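Local coordinates for protein DyP2 (Amycolatopsis sp. ATCC 39116, PDB 4G2C) that is a haem-containing dye peroxidase from a lignin-reactive bacterium that probably uses hydrogen peroxide to oxidise dyes and also binds manganese, at residues Leu204-Ala207 with Gly211-His214. Numbering follows the deposited sequence.
Sequences LANA and GIEH. With HEM (protoporphyrin IX containing Fe), chain C.
From its CB outward, L204 meets I212 first and H214 last. CB lies 3.5 Å from CG1 of I212, an apolar contact at the base of both side chains, and also touches the carbonyl oxygen of I212, from which CG stands farther off; CD1 then reaches over one face of the H214 imidazole. The evidence for a CH-pi contact is that CD1 sits 3.7 Å from the ring centroid and only 20° off the ring normal, closest to CE1 and ND1. With chi1 at -53°, CG stands anti to the carbonyl carbon, and the extended chi2 carries CD1 onward to the ring. T379 of strand 374-380 touches both L204 and H214.

These residues belong to a beta hairpin in which strand 193-205 pairs antiparallel with the short strand 211-212, at the margin of an antiparallel sheet of the DyP dimeric alpha+beta barrel fold. The backbone pairing is thin: I212 N donates to L204 O at 2.9 Å, while G211 CA makes a CA-H...O contact of 3.1 Å with that same oxygen. A water adds a second link, accepting from L204 N and lying 2.7 Å from I212 O, a distance at which it can donate.

The other branch of I212, CG2, packs 4.1 Å from both CB and ND2 of N206, whose OD1 accepts from D210 N. A glycine here would remove both branches and probably leave a gap between L204 CB and the N206 side chain. Next in sequence, the CB of E213 leaves its backbone on the side away from residues 204-207, and its OE2 lies 3.5 Å from the haem methyl CMB, while F215 N and Q278 NE2 donate to that oxygen.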
ATOM      1  N   LEU A 204       7.592   6.590  -9.787  1.00 30.82           N
ATOM      2  CA  LEU A 204       7.875   6.190 -11.165  1.00 27.61           C
ATOM      3  C   LEU A 204       6.606   6.180 -12.004  1.00 27.24           C
ATOM      4  O   LEU A 204       5.538   5.786 -11.534  1.00 27.40           O
ATOM      5  CB  LEU A 204       8.449   4.776 -11.213  1.00 28.12           C
ATOM      6  CG  LEU A 204       9.658   4.357 -10.384  1.00 30.00           C
ATOM      7  CD1 LEU A 204       9.855   2.840 -10.539  1.00 23.06           C
ATOM      8  CD2 LEU A 204      10.893   5.120 -10.825  1.00 31.66           C
ATOM      9  N   ALA A 205       6.724   6.578 -13.257  1.00 25.02           N
ATOM     10  CA  ALA A 205       5.585   6.550 -14.166  1.00 28.79           C
ATOM     11  C   ALA A 205       5.968   5.936 -15.510  1.00 25.55           C
ATOM     12  O   ALA A 205       7.132   5.992 -15.916  1.00 25.57           O
ATOM     13  CB  ALA A 205       5.024   7.968 -14.370  1.00 25.90           C
ATOM     14  N   ASN A 206       4.992   5.348 -16.194  1.00 25.41           N
ATOM     15  CA  ASN A 206       5.207   4.909 -17.571  1.00 27.85           C
ATOM     16  C   ASN A 206       4.756   5.969 -18.601  1.00 29.84           C
ATOM     17  O   ASN A 206       4.281   7.062 -18.236  1.00 24.48           O
ATOM     18  CB  ASN A 206       4.584   3.518 -17.846  1.00 24.56           C
ATOM     19  CG  ASN A 206       3.057   3.521 -17.807  1.00 24.52           C
ATOM     20  OD1 ASN A 206       2.415   4.572 -17.849  1.00 30.89           O
ATOM     21  ND2 ASN A 206       2.475   2.333 -17.709  1.00 20.23           N
ATOM     22  N   ALA A 207       4.927   5.641 -19.879  1.00 29.46           N
ATOM     23  CA  ALA A 207       4.640   6.585 -20.968  1.00 35.28           C
ATOM     24  C   ALA A 207       3.165   6.982 -21.011  1.00 34.31           C
ATOM     25  O   ALA A 207       2.809   8.039 -21.534  1.00 33.19           O
ATOM     26  CB  ALA A 207       5.086   5.993 -22.315  1.00 29.78           C
ATOM     27  N   GLY A 211       1.458   5.458 -12.640  1.00 23.27           N
ATOM     28  CA  GLY A 211       2.507   5.096 -11.697  1.00 21.32           C
ATOM     29  C   GLY A 211       2.856   3.619 -11.736  1.00 22.80           C
ATOM     30  O   GLY A 211       1.974   2.776 -11.859  1.00 23.42           O
ATOM     31  N   ILE A 212       4.137   3.292 -11.618  1.00 21.59           N
ATOM     32  CA  ILE A 212       4.563   1.887 -11.649  1.00 25.88           C
ATOM     33  C   ILE A 212       5.525   1.544 -10.525  1.00 23.94           C
ATOM     34  O   ILE A 212       6.108   2.437  -9.909  1.00 23.81           O
ATOM     35  CB  ILE A 212       5.290   1.555 -12.946  1.00 23.54           C
ATOM     36  CG1 ILE A 212       6.562   2.414 -13.061  1.00 24.71           C
ATOM     37  CG2 ILE A 212       4.352   1.736 -14.133  1.00 21.80           C
ATOM     38  CD1 ILE A 212       7.427   2.088 -14.290  1.00 24.67           C
ATOM     39  N   GLU A 213       5.692   0.251 -10.255  1.00 21.02           N
ATOM     40  CA  GLU A 213       6.745  -0.178  -9.328  1.00 26.12           C
ATOM     41  C   GLU A 213       7.941  -0.725 -10.114  1.00 22.41           C
ATOM     42  O   GLU A 213       7.901  -0.781 -11.343  1.00 23.15           O
ATOM     43  CB  GLU A 213       6.227  -1.179  -8.298  1.00 21.15           C
ATOM     44  CG  GLU A 213       5.516  -2.363  -8.911  1.00 21.58           C
ATOM     45  CD  GLU A 213       6.446  -3.224  -9.742  1.00 25.00           C
ATOM     46  OE1 GLU A 213       6.129  -3.461 -10.929  1.00 23.32           O
ATOM     47  OE2 GLU A 213       7.497  -3.664  -9.202  1.00 28.07           O
ATOM     48  N   HIS A 214       9.001  -1.120  -9.420  1.00 23.16           N
ATOM     49  CA  HIS A 214      10.266  -1.410 -10.109  1.00 23.73           C
ATOM     50  C   HIS A 214      10.255  -2.582 -11.087  1.00 24.98           C
ATOM     51  O   HIS A 214      11.063  -2.614 -12.008  1.00 24.07           O
ATOM     52  CB  HIS A 214      11.443  -1.468  -9.131  1.00 22.19           C
ATOM     53  CG  HIS A 214      11.901  -0.107  -8.693  1.00 24.97           C
ATOM     54  ND1 HIS A 214      12.569   0.757  -9.535  1.00 27.63           N
ATOM     55  CD2 HIS A 214      11.739   0.559  -7.523  1.00 23.55           C
ATOM     56  CE1 HIS A 214      12.815   1.890  -8.899  1.00 29.06           C
ATOM     57  NE2 HIS A 214      12.318   1.797  -7.676  1.00 30.15           N
TER
HETATM   58  CHA HEM C 501      -1.954  -4.505  -6.303  1.00 22.15           C
HETATM   59  CHB HEM C 501       2.866  -4.849  -6.831  1.00 20.71           C
HETATM   60  CHC HEM C 501       3.417  -5.337  -2.029  1.00 21.54           C
HETATM   61  CHD HEM C 501      -1.384  -5.785  -1.613  1.00 18.68           C
HETATM   62  C1A HEM C 501      -0.700  -4.538  -6.866  1.00 21.21           C
HETATM   63  C2A HEM C 501      -0.410  -4.366  -8.274  1.00 21.68           C
HETATM   64  C3A HEM C 501       0.919  -4.457  -8.411  1.00 19.59           C
HETATM   65  C4A HEM C 501       1.512  -4.685  -7.104  1.00 21.42           C
HETATM   66  CMA HEM C 501       1.709  -4.341  -9.725  1.00 20.23           C
HETATM   67  CAA HEM C 501      -1.472  -4.120  -9.383  1.00 17.30           C
HETATM   68  CBA HEM C 501      -1.799  -2.624  -9.449  1.00 21.83           C
HETATM   69  CGA HEM C 501      -2.872  -2.233  -8.459  1.00 24.10           C
HETATM   70  O1A HEM C 501      -3.963  -2.833  -8.455  1.00 23.82           O
HETATM   71  O2A HEM C 501      -2.651  -1.305  -7.654  1.00 28.37           O
HETATM   72  C1B HEM C 501       3.461  -5.021  -5.589  1.00 22.81           C
HETATM   73  C2B HEM C 501       4.887  -5.132  -5.288  1.00 22.40           C
HETATM   74  C3B HEM C 501       5.018  -5.264  -3.953  1.00 22.78           C
HETATM   75  C4B HEM C 501       3.701  -5.224  -3.366  1.00 21.09           C
HETATM   76  CMB HEM C 501       6.022  -5.122  -6.342  1.00 20.91           C
HETATM   77  CAB HEM C 501       6.302  -5.401  -3.104  1.00 21.85           C
HETATM   78  CBB HEM C 501       7.486  -5.008  -3.581  1.00 18.85           C
HETATM   79  C1C HEM C 501       2.164  -5.580  -1.511  1.00 23.66           C
HETATM   80  C2C HEM C 501       1.872  -6.005  -0.152  1.00 24.26           C
HETATM   81  C3C HEM C 501       0.537  -6.110  -0.040  1.00 20.73           C
HETATM   82  C4C HEM C 501      -0.045  -5.763  -1.322  1.00 19.66           C
HETATM   83  CMC HEM C 501       2.921  -6.247   0.971  1.00 18.99           C
HETATM   84  CAC HEM C 501      -0.272  -6.566   1.198  1.00 17.92           C
HETATM   85  CBC HEM C 501       0.295  -7.287   2.178  1.00 19.74           C
HETATM   86  C1D HEM C 501      -1.977  -5.431  -2.806  1.00 22.96           C
HETATM   87  C2D HEM C 501      -3.394  -5.250  -2.979  1.00 22.93           C
HETATM   88  C3D HEM C 501      -3.546  -4.836  -4.434  1.00 24.59           C
HETATM   89  C4D HEM C 501      -2.234  -4.824  -4.998  1.00 22.17           C
HETATM   90  CMD HEM C 501      -4.491  -5.424  -1.914  1.00 20.06           C
HETATM   91  CAD HEM C 501      -4.827  -4.536  -5.187  1.00 23.25           C
HETATM   92  CBD HEM C 501      -5.435  -5.900  -5.444  1.00 21.30           C
HETATM   93  CGD HEM C 501      -6.777  -5.602  -6.054  1.00 24.06           C
HETATM   94  O1D HEM C 501      -7.571  -4.877  -5.399  1.00 18.78           O
HETATM   95  O2D HEM C 501      -7.007  -6.055  -7.207  1.00 25.23           O
HETATM   96  NA  HEM C 501       0.481  -4.719  -6.185  1.00 16.48           N
HETATM   97  NB  HEM C 501       2.782  -5.079  -4.387  1.00 24.81           N
HETATM   98  NC  HEM C 501       0.968  -5.444  -2.199  1.00 20.42           N
HETATM   99  ND  HEM C 501      -1.337  -5.171  -4.013  1.00 20.39           N
HETATM  100 FE   HEM C 501       0.785  -5.286  -4.266  1.00 20.00          FE
HETATM  101  O   HOH W   1       6.104   4.641  -8.336  1.00 24.03           O